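Local coordinates for beta-N-acetylglucosaminidase-like protein Glycoside hydrolase family 20 (Flavobacterium johnsoniae, PDB 6YHH) that probably releases N-acetylglucosamine from chitin-derived oligosaccharides, as a family 20 beta-N-acetylhexosaminidase of bacterial chitin breakdown, at residues L9-Q14 and R474-E479; I86-D91 and R143-G148; A378-W383 and K402-V407; P428-A433 and A441-G446. All blocks are in the same frame, centred on the assembly; numbering follows the deposited sequence.

Contacts 1 and 2 join the N-terminal family 20 domain 2 to the catalytic domain, whereas contacts 3 and 4 lie within the catalytic domain. Along the chain, contact 1 brackets the other three, which follow in series. Contacts 2, 3 and 4 all reach the sheet of the catalytic barrel: strand 443-450 pairs with 146-152 on one flank and with 406-408 on the other, and 406-408 pairs with 379-382. Centres of contacts 3 and 4 are about 10 Å apart, and those of 1 and 3 about 23 Å. Contact 1 meets contact 2 through backbone atoms of Trp476 and Arg143. Domain 2 is joined to the catalytic domain at the start of strand 146-152 and at the end of helix 467-476.

Contact 1 (L9-Q14 and R474-E479); sequences LMPWPQ and RLWSAE
Pro11 and Trp476 make the apolar part of this contact, their side chains crossing at about a right angle. Pro11 CB lies 3.5 Å from Trp476 CD1, and Pro11 CG is equally close to Trp476 CB, at 3.5 Å. The proline ring therefore packs against the root of the indole, at its five-membered side.

The direct hydrogen bond comes from Ser477, the first residue beyond helix 467-476. Its OG sits beside its own backbone N (chi1 -68°), which brings it within 2.6 Å of Trp12 O. The approach makes an angle of 125° with the C=O and lies in the carbonyl plane, as expected for a lone pair. Trp12 N is held separately by Glu473.

Water provides a second polar link: it donates to Trp12 O at 2.9 Å and accepts from Ala478 N at 2.9 Å. Two bonds thus grip the Trp12 carbonyl.

Gln14 bends at chi2 so that its amide runs beside the chain at 476-478. OE1 comes to 3.6 Å from Ala478 CB, while NE2 gives its hydrogen bond to Phe141 O. The indole NE1 of Trp476 bonds to Asp140, which also accepts from Gln14 N.

The chemistry thus implies a domain 2 carbonyl held by one direct bond from Ser477 OG and one through water to Ala478 N, with proline-indole packing next to it.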
# COMPACT_ATOMS: atom_id res chain seq x y z
N LEU A 9 -22.43 4.95 13.43
CA LEU A 9 -22.96 4.57 12.11
C LEU A 9 -22.77 5.73 11.19
O LEU A 9 -23.10 6.88 11.55
CB LEU A 9 -24.46 4.21 12.14
CG LEU A 9 -24.83 3.19 13.20
CD1 LEU A 9 -26.34 2.86 13.19
CD2 LEU A 9 -23.99 1.92 13.10
N MET A 10 -22.33 5.50 9.94
CA MET A 10 -22.11 6.59 9.00
C MET A 10 -22.10 5.95 7.60
O MET A 10 -21.33 5.02 7.38
CB MET A 10 -20.80 7.33 9.20
CG MET A 10 -20.70 8.57 8.33
SD MET A 10 -19.18 9.54 8.62
CE MET A 10 -19.30 9.94 10.36
N PRO A 11 -22.96 6.37 6.66
CA PRO A 11 -24.05 7.35 6.89
C PRO A 11 -25.01 6.92 8.02
O PRO A 11 -25.33 5.73 8.14
CB PRO A 11 -24.79 7.32 5.56
CG PRO A 11 -23.77 6.88 4.56
CD PRO A 11 -22.97 5.84 5.26
N TRP A 12 -25.50 7.91 8.78
CA TRP A 12 -26.53 7.65 9.79
C TRP A 12 -27.79 7.11 9.09
O TRP A 12 -28.27 7.76 8.10
CB TRP A 12 -26.85 8.91 10.54
CG TRP A 12 -27.72 8.58 11.71
CD1 TRP A 12 -29.08 8.79 11.80
CD2 TRP A 12 -27.34 7.86 12.87
NE1 TRP A 12 -29.57 8.24 12.97
CE2 TRP A 12 -28.52 7.70 13.68
CE3 TRP A 12 -26.11 7.38 13.37
CZ2 TRP A 12 -28.49 7.05 14.93
CZ3 TRP A 12 -26.08 6.76 14.62
CH2 TRP A 12 -27.27 6.60 15.39
N PRO A 13 -28.28 5.92 9.50
CA PRO A 13 -29.40 5.33 8.77
C PRO A 13 -30.72 6.10 8.95
O PRO A 13 -30.90 6.88 9.91
CB PRO A 13 -29.52 3.96 9.36
CG PRO A 13 -28.12 3.63 9.87
CD PRO A 13 -27.68 4.95 10.43
N GLN A 14 -31.62 5.90 8.01
CA GLN A 14 -32.89 6.66 7.93
C GLN A 14 -33.76 6.34 9.19
O GLN A 14 -34.48 7.21 9.69
CB GLN A 14 -33.69 6.34 6.65
CG GLN A 14 -33.03 6.70 5.30
CD GLN A 14 -32.90 8.20 5.06
OE1 GLN A 14 -33.57 9.06 5.71
NE2 GLN A 14 -31.97 8.54 4.14
N ARG A 474 -23.74 13.04 3.91
CA ARG A 474 -24.62 14.02 3.25
C ARG A 474 -25.39 13.46 2.06
O ARG A 474 -26.54 13.85 1.80
CB ARG A 474 -23.86 15.28 2.85
CG ARG A 474 -24.69 16.39 2.19
CD ARG A 474 -25.89 16.89 3.00
NE ARG A 474 -25.42 17.27 4.31
CZ ARG A 474 -25.88 16.79 5.47
NH1 ARG A 474 -26.94 15.97 5.60
NH2 ARG A 474 -25.25 17.16 6.52
N LEU A 475 -24.80 12.57 1.32
CA LEU A 475 -25.39 12.11 0.10
C LEU A 475 -26.39 10.97 0.36
O LEU A 475 -27.25 10.74 -0.48
CB LEU A 475 -24.29 11.68 -0.88
CG LEU A 475 -23.42 12.86 -1.31
CD1 LEU A 475 -22.32 12.32 -2.23
CD2 LEU A 475 -24.19 14.05 -1.88
N TRP A 476 -26.28 10.29 1.51
CA TRP A 476 -27.17 9.14 1.82
C TRP A 476 -28.24 9.52 2.85
O TRP A 476 -29.42 9.18 2.68
CB TRP A 476 -26.31 7.97 2.35
CG TRP A 476 -27.15 6.80 2.85
CD1 TRP A 476 -27.87 6.74 3.99
CD2 TRP A 476 -27.35 5.56 2.17
NE1 TRP A 476 -28.56 5.53 4.06
CE2 TRP A 476 -28.22 4.79 2.96
CE3 TRP A 476 -26.84 5.01 0.98
CZ2 TRP A 476 -28.66 3.52 2.57
CZ3 TRP A 476 -27.29 3.74 0.61
CH2 TRP A 476 -28.18 3.01 1.40
N SER A 477 -27.82 10.14 3.94
CA SER A 477 -28.67 10.30 5.12
C SER A 477 -29.71 11.42 4.88
O SER A 477 -29.67 12.20 3.92
CB SER A 477 -27.84 10.69 6.32
OG SER A 477 -26.98 9.61 6.72
N ALA A 478 -30.63 11.48 5.81
CA ALA A 478 -31.68 12.49 5.74
C ALA A 478 -31.08 13.90 5.77
O ALA A 478 -30.05 14.13 6.39
CB ALA A 478 -32.61 12.32 6.97
N GLU A 479 -31.82 14.85 5.17
CA GLU A 479 -31.36 16.22 5.03
C GLU A 479 -31.13 16.87 6.37
O GLU A 479 -30.27 17.73 6.48
CB GLU A 479 -32.38 17.02 4.24
CG GLU A 479 -32.00 18.47 3.98
CD GLU A 479 -32.94 19.23 3.07
OE1 GLU A 479 -34.08 18.76 2.83
OE2 GLU A 479 -32.48 20.31 2.56
O HOH W 1 -30.66 9.42 7.83

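Contact 2 (I86-D91 and R143-G148); sequences IGLYED and RFTWRG
Thr145 faces Tyr89 across the contact, and its side chain can be followed outward from the backbone. CB lies 3.9 Å from Tyr89 N, a packing distance. OG1, set opposite the threonine's own backbone N (chi1 -159°), accepts from Tyr89 N at 2.8 Å with an N-H...O angle of 153°. Thr145 OG1 also donates to a water oxygen 2.7 Å away, and that water donates to Glu90 O. CG2 takes the position between the threonine's backbone N and carbonyl carbon and reaches 4.4 Å from Tyr89 CD1. A valine in place of Thr145 would probably leave Tyr89 N without this acceptor and the water without its link to segment 143-148.

Apolar packing runs alongside. Both methyls of Leu88 approach the benzo part of Trp146, CD2 at 3.7 Å and CD1 at 3.8 Å from CE3. The other end of the indole is fixed by a bond from NE1 to Glu447.

Asn176 holds the backbone here through bonds to Thr145 O and Arg147 N. The Tyr89-Thr145 bond and the Leu88-Trp146 packing seat the domain 2 loop at the start of strand 146-152, the opening strand of the TIM-barrel fold expected of family 20 catalytic domains.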
# COMPACT_ATOMS: atom_id res chain seq x y z
N ILE A 86 -26.32 -2.43 -11.81
CA ILE A 86 -25.39 -1.28 -11.54
C ILE A 86 -26.03 -0.13 -12.33
O ILE A 86 -26.26 -0.28 -13.52
CB ILE A 86 -23.95 -1.61 -12.01
CG1 ILE A 86 -23.34 -2.81 -11.24
CG2 ILE A 86 -23.06 -0.38 -11.91
CD1 ILE A 86 -23.28 -2.66 -9.73
N GLY A 87 -26.21 1.03 -11.72
CA GLY A 87 -26.78 2.12 -12.45
C GLY A 87 -27.42 3.00 -11.41
O GLY A 87 -27.31 2.77 -10.17
N LEU A 88 -28.17 3.97 -11.92
CA LEU A 88 -28.91 4.88 -11.09
C LEU A 88 -30.40 4.39 -10.93
O LEU A 88 -30.86 3.50 -11.69
CB LEU A 88 -28.98 6.20 -11.83
CG LEU A 88 -27.66 6.84 -12.21
CD1 LEU A 88 -27.99 8.21 -12.81
CD2 LEU A 88 -26.78 6.93 -10.99
N TYR A 89 -31.04 4.95 -9.94
CA TYR A 89 -32.43 4.72 -9.55
C TYR A 89 -32.70 3.32 -9.08
O TYR A 89 -33.84 2.90 -9.09
CB TYR A 89 -33.36 5.00 -10.73
CG TYR A 89 -33.12 6.28 -11.45
CD1 TYR A 89 -33.49 7.50 -10.84
CD2 TYR A 89 -32.69 6.29 -12.77
CE1 TYR A 89 -33.27 8.70 -11.46
CE2 TYR A 89 -32.48 7.57 -13.45
CZ TYR A 89 -32.76 8.73 -12.77
OH TYR A 89 -32.65 9.98 -13.43
N GLU A 90 -31.70 2.53 -8.67
CA GLU A 90 -31.98 1.25 -8.11
C GLU A 90 -32.54 1.38 -6.72
O GLU A 90 -32.26 2.31 -5.98
CB GLU A 90 -30.69 0.43 -8.01
CG GLU A 90 -30.12 -0.05 -9.30
CD GLU A 90 -30.90 -1.23 -9.83
OE1 GLU A 90 -30.99 -2.34 -9.16
OE2 GLU A 90 -31.49 -0.99 -10.91
N ASP A 91 -33.33 0.39 -6.33
CA ASP A 91 -33.78 0.28 -4.96
C ASP A 91 -32.63 -0.28 -4.13
O ASP A 91 -32.23 -1.47 -4.29
CB ASP A 91 -35.00 -0.72 -4.88
CG ASP A 91 -35.53 -0.85 -3.51
OD1 ASP A 91 -34.87 -0.52 -2.54
OD2 ASP A 91 -36.65 -1.38 -3.30
N ARG A 143 -30.82 9.01 0.35
CA ARG A 143 -31.46 10.23 -0.07
C ARG A 143 -31.28 10.54 -1.53
O ARG A 143 -32.27 10.94 -2.21
CB ARG A 143 -30.95 11.40 0.79
CG ARG A 143 -31.63 12.75 0.49
CD ARG A 143 -31.08 13.86 1.38
NE ARG A 143 -31.64 15.13 0.92
CZ ARG A 143 -31.02 16.31 1.08
NH1 ARG A 143 -29.85 16.39 1.68
NH2 ARG A 143 -31.53 17.42 0.57
N PHE A 144 -30.07 10.33 -2.10
CA PHE A 144 -29.80 10.61 -3.50
C PHE A 144 -29.32 9.36 -4.15
O PHE A 144 -28.59 8.54 -3.49
CB PHE A 144 -28.68 11.69 -3.66
CG PHE A 144 -29.07 13.05 -3.14
CD1 PHE A 144 -29.93 13.85 -3.90
CD2 PHE A 144 -28.62 13.55 -1.91
CE1 PHE A 144 -30.32 15.10 -3.40
CE2 PHE A 144 -29.01 14.79 -1.46
CZ PHE A 144 -29.85 15.57 -2.23
N THR A 145 -29.60 9.25 -5.43
CA THR A 145 -29.16 8.08 -6.15
C THR A 145 -27.68 8.09 -6.67
O THR A 145 -27.13 7.02 -6.90
CB THR A 145 -30.14 7.75 -7.35
OG1 THR A 145 -30.00 6.38 -7.74
CG2 THR A 145 -29.94 8.64 -8.54
N TRP A 146 -27.10 9.27 -6.87
CA TRP A 146 -25.74 9.46 -7.38
C TRP A 146 -24.92 9.91 -6.22
O TRP A 146 -25.09 11.00 -5.75
CB TRP A 146 -25.75 10.50 -8.52
CG TRP A 146 -24.43 10.68 -9.18
CD1 TRP A 146 -23.23 11.02 -8.57
CD2 TRP A 146 -24.16 10.51 -10.56
NE1 TRP A 146 -22.23 11.10 -9.53
CE2 TRP A 146 -22.74 10.74 -10.75
CE3 TRP A 146 -24.94 10.12 -11.65
CZ2 TRP A 146 -22.17 10.71 -11.99
CZ3 TRP A 146 -24.34 10.04 -12.90
CH2 TRP A 146 -22.95 10.35 -13.03
N ARG A 147 -24.08 9.03 -5.68
CA ARG A 147 -23.27 9.32 -4.51
C ARG A 147 -21.82 8.93 -4.85
O ARG A 147 -21.42 7.76 -4.75
CB ARG A 147 -23.77 8.58 -3.29
CG ARG A 147 -25.28 8.78 -3.08
CD ARG A 147 -25.79 8.05 -1.89
NE ARG A 147 -25.47 6.64 -1.86
CZ ARG A 147 -26.06 5.72 -2.61
NH1 ARG A 147 -27.14 6.03 -3.35
NH2 ARG A 147 -25.63 4.50 -2.61
N GLY A 148 -21.07 9.94 -5.32
CA GLY A 148 -19.85 9.70 -6.07
C GLY A 148 -18.53 10.27 -5.52
O GLY A 148 -18.50 11.23 -4.71
O HOH W 2 -30.64 4.53 -5.84

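Contact 3 (A378-W383 and K402-V407); sequences AIVHSW and KGYKTV
Val380 and Thr406 pair in parallel, their CA atoms 4.7 Å apart, and three backbone hydrogen bonds carry the pairing. Val380 N donates to Lys405 O at 2.9 Å in a nearly straight bond (N-H...O 173°). Val407 N returns a bond to Val380 O at 3.1 Å, and Ser382 N reaches Val407 O at 2.9 Å. N and O of Val380 go to Lys405 and Val407, which flank Thr406: the parallel pattern.

Side chains pack on both faces. On the face of Val380 and Thr406, Val380 CG2 touches Tyr404 CB at 3.8 Å, and Thr406 CG2 lies 4.0 Å from Ser382 CB; residues of helix 394-401 cover Thr406. On the face of His381 and Val407, the imidazole NE2 comes to 4.1 Å from Val407 CG1, while its hydrogen bond goes to Ser409.

Ahead of the Val380 N to Lys405 O bond, a water 2.7 Å from Ala378 O accepts from both N and NZ of Lys405, whose chain curls back to reach it.

Gly403, with positive phi, closes helix 394-401 in a Schellman motif. Strand, helix and adjacent parallel strand form a beta-alpha-beta crossover, the repeating element of a TIM barrel.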
# COMPACT_ATOMS: atom_id res chain seq x y z
N ALA A 378 -28.81 15.41 -21.75
CA ALA A 378 -27.40 15.54 -21.15
C ALA A 378 -27.49 15.77 -19.65
O ALA A 378 -28.36 16.52 -19.12
CB ALA A 378 -26.65 16.68 -21.78
N ILE A 379 -26.59 15.11 -18.92
CA ILE A 379 -26.42 15.39 -17.49
C ILE A 379 -25.45 16.53 -17.25
O ILE A 379 -24.33 16.54 -17.85
CB ILE A 379 -25.98 14.14 -16.78
CG1 ILE A 379 -27.03 13.08 -17.03
CG2 ILE A 379 -25.83 14.39 -15.29
CD1 ILE A 379 -26.70 11.76 -16.53
N VAL A 380 -25.85 17.51 -16.43
CA VAL A 380 -25.06 18.72 -16.21
C VAL A 380 -24.32 18.54 -14.89
O VAL A 380 -24.97 18.24 -13.88
CB VAL A 380 -25.96 19.98 -16.17
CG1 VAL A 380 -25.20 21.25 -15.72
CG2 VAL A 380 -26.48 20.21 -17.56
N HIS A 381 -23.00 18.74 -14.90
CA HIS A 381 -22.20 18.57 -13.70
C HIS A 381 -21.86 19.96 -13.16
O HIS A 381 -21.02 20.67 -13.69
CB HIS A 381 -20.97 17.72 -14.05
CG HIS A 381 -20.33 17.09 -12.88
ND1 HIS A 381 -19.39 16.11 -13.03
CD2 HIS A 381 -20.47 17.29 -11.53
CE1 HIS A 381 -18.98 15.70 -11.84
NE2 HIS A 381 -19.59 16.41 -10.91
N SER A 382 -22.57 20.34 -12.08
CA SER A 382 -22.44 21.63 -11.47
C SER A 382 -21.23 21.70 -10.54
O SER A 382 -21.21 21.03 -9.50
CB SER A 382 -23.73 21.93 -10.67
OG SER A 382 -23.66 23.19 -10.01
N TRP A 383 -20.30 22.59 -10.87
CA TRP A 383 -19.02 22.71 -10.16
C TRP A 383 -18.56 24.10 -9.78
O TRP A 383 -17.73 24.23 -8.79
CB TRP A 383 -17.93 22.01 -10.95
CG TRP A 383 -17.41 22.79 -12.12
CD1 TRP A 383 -17.88 22.75 -13.37
CD2 TRP A 383 -16.23 23.62 -12.15
NE1 TRP A 383 -17.11 23.53 -14.22
CE2 TRP A 383 -16.08 24.07 -13.50
CE3 TRP A 383 -15.31 24.07 -11.19
CZ2 TRP A 383 -15.06 24.93 -13.89
CZ3 TRP A 383 -14.28 24.88 -11.59
CH2 TRP A 383 -14.19 25.35 -12.92
N LYS A 402 -34.26 24.45 -16.12
CA LYS A 402 -34.32 24.34 -17.57
C LYS A 402 -34.58 22.96 -18.10
O LYS A 402 -34.63 22.75 -19.32
CB LYS A 402 -33.06 24.90 -18.21
CG LYS A 402 -32.90 26.39 -18.11
CD LYS A 402 -31.57 26.80 -18.76
CE LYS A 402 -30.90 28.04 -18.22
NZ LYS A 402 -31.62 29.26 -18.52
N GLY A 403 -34.61 21.96 -17.25
CA GLY A 403 -34.95 20.63 -17.66
C GLY A 403 -33.89 19.54 -17.68
O GLY A 403 -34.16 18.44 -18.19
N TYR A 404 -32.72 19.84 -17.08
CA TYR A 404 -31.54 18.97 -17.13
C TYR A 404 -31.27 18.29 -15.80
O TYR A 404 -31.34 18.91 -14.74
CB TYR A 404 -30.30 19.77 -17.51
CG TYR A 404 -30.36 20.47 -18.82
CD1 TYR A 404 -30.93 21.73 -18.93
CD2 TYR A 404 -29.85 19.88 -20.00
CE1 TYR A 404 -31.01 22.38 -20.14
CE2 TYR A 404 -29.89 20.55 -21.21
CZ TYR A 404 -30.50 21.78 -21.27
OH TYR A 404 -30.55 22.40 -22.51
N LYS A 405 -31.02 16.99 -15.86
CA LYS A 405 -30.59 16.27 -14.67
C LYS A 405 -29.20 16.74 -14.28
O LYS A 405 -28.44 17.05 -15.19
CB LYS A 405 -30.52 14.81 -14.93
CG LYS A 405 -31.87 14.22 -15.26
CD LYS A 405 -31.90 12.73 -15.41
CE LYS A 405 -31.13 12.19 -16.60
NZ LYS A 405 -31.69 12.80 -17.85
N THR A 406 -28.97 16.85 -12.98
CA THR A 406 -27.74 17.51 -12.50
C THR A 406 -27.09 16.73 -11.36
O THR A 406 -27.77 16.16 -10.57
CB THR A 406 -28.06 18.96 -12.08
OG1 THR A 406 -28.56 19.68 -13.24
CG2 THR A 406 -26.89 19.72 -11.70
N VAL A 407 -25.77 16.85 -11.26
CA VAL A 407 -24.99 16.33 -10.13
C VAL A 407 -24.18 17.48 -9.59
O VAL A 407 -23.59 18.24 -10.37
CB VAL A 407 -23.99 15.21 -10.65
CG1 VAL A 407 -23.05 14.76 -9.53
CG2 VAL A 407 -24.75 14.01 -11.16
O HOH W 3 -30.72 15.49 -18.35

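Contact 4 (P428-A433 and A441-G446); sequences PMPKGA and ARILGG
Ile443 sets its two branches with chi1 at -59°: CG2 stands opposite the backbone N and CG1 opposite the carbonyl carbon, and an extended chi2 of 167° carries CD1 onward. Met429 instead folds at both chi2 and chi3, the former 76°, which brings its sulfur back toward the strand.

The branches then meet different partners. CG2 of Ile443 lies 3.7 Å from Pro428 O and 3.9 Å from Pro428 CB. Ile443 CD1 meets Pro430 CD end-on at 3.7 Å, while the Met429 side chain crosses that of Ile443 at about a right angle, SD 3.8 Å from the same CD1. An alanine in place of Ile443 is likely to open a gap among Pro428, Met429 and Pro430 and leave the methionine sulfur without this partner.

Further along the strand, Pro428 CB sits 4.0 Å from Gly445 O. Leu396 of helix 394-401 touches both Pro430 and Ile443.

No hydrogen bond crosses this contact. It is apolar packing of the loop after helix 420-424 onto the outside of strand 443-450, which pairs in parallel with 406-408 and 146-152, as the closing strand of a TIM barrel does.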
# COMPACT_ATOMS: atom_id res chain seq x y z
N PRO A 428 -26.82 19.12 -1.93
CA PRO A 428 -27.19 19.22 -3.33
C PRO A 428 -28.57 19.89 -3.55
O PRO A 428 -28.84 20.39 -4.68
CB PRO A 428 -27.22 17.77 -3.77
CG PRO A 428 -26.32 17.05 -2.79
CD PRO A 428 -26.57 17.73 -1.50
N MET A 429 -29.42 19.88 -2.53
CA MET A 429 -30.73 20.57 -2.60
C MET A 429 -30.61 22.01 -2.23
O MET A 429 -30.24 22.39 -1.09
CB MET A 429 -31.78 19.93 -1.69
CG MET A 429 -33.20 20.50 -1.85
SD MET A 429 -33.99 19.91 -3.36
CE MET A 429 -34.01 18.12 -2.95
N PRO A 430 -30.87 22.87 -3.21
CA PRO A 430 -30.73 24.30 -2.89
C PRO A 430 -31.84 24.78 -1.95
O PRO A 430 -32.94 24.17 -1.91
CB PRO A 430 -30.89 24.99 -4.26
CG PRO A 430 -31.81 24.06 -5.03
CD PRO A 430 -31.42 22.65 -4.58
N LYS A 431 -31.51 25.82 -1.17
CA LYS A 431 -32.47 26.56 -0.30
C LYS A 431 -33.12 27.71 -1.09
O LYS A 431 -32.53 28.25 -2.05
CB LYS A 431 -31.77 27.13 0.95
N GLY A 432 -34.36 28.03 -0.72
CA GLY A 432 -35.12 29.12 -1.32
C GLY A 432 -35.18 29.23 -2.84
O GLY A 432 -35.22 30.36 -3.36
N ALA A 433 -35.21 28.09 -3.55
CA ALA A 433 -35.36 28.08 -5.01
C ALA A 433 -36.80 27.71 -5.48
O ALA A 433 -37.08 27.59 -6.69
CB ALA A 433 -34.31 27.15 -5.64
N ALA A 441 -36.47 16.21 -8.52
CA ALA A 441 -36.14 14.87 -8.90
C ALA A 441 -35.01 14.85 -9.93
O ALA A 441 -34.44 13.80 -10.14
CB ALA A 441 -37.34 14.17 -9.52
N ARG A 442 -34.73 15.98 -10.54
CA ARG A 442 -33.60 16.12 -11.47
C ARG A 442 -32.26 16.22 -10.73
O ARG A 442 -31.25 16.15 -11.39
CB ARG A 442 -33.76 17.36 -12.35
CG ARG A 442 -34.82 17.16 -13.44
CD ARG A 442 -35.04 18.40 -14.30
NE ARG A 442 -36.32 18.19 -14.99
CZ ARG A 442 -37.33 19.07 -15.03
NH1 ARG A 442 -37.30 20.30 -14.53
NH2 ARG A 442 -38.46 18.64 -15.61
N ILE A 443 -32.25 16.49 -9.42
CA ILE A 443 -31.01 16.51 -8.67
C ILE A 443 -30.61 15.06 -8.37
O ILE A 443 -31.15 14.37 -7.47
CB ILE A 443 -31.14 17.32 -7.40
CG1 ILE A 443 -31.54 18.76 -7.72
CG2 ILE A 443 -29.82 17.37 -6.65
CD1 ILE A 443 -32.01 19.60 -6.53
N LEU A 444 -29.74 14.54 -9.19
CA LEU A 444 -29.40 13.12 -9.07
C LEU A 444 -28.59 12.85 -7.78
O LEU A 444 -28.66 11.75 -7.22
CB LEU A 444 -28.56 12.62 -10.27
CG LEU A 444 -29.24 12.74 -11.60
CD1 LEU A 444 -28.38 12.28 -12.77
CD2 LEU A 444 -30.54 11.94 -11.59
N GLY A 445 -27.78 13.82 -7.35
CA GLY A 445 -26.95 13.61 -6.19
C GLY A 445 -25.70 14.47 -6.24
O GLY A 445 -25.73 15.60 -6.77
N GLY A 446 -24.61 13.96 -5.67
CA GLY A 446 -23.38 14.77 -5.59
C GLY A 446 -22.16 13.89 -5.72
O GLY A 446 -22.25 12.65 -5.66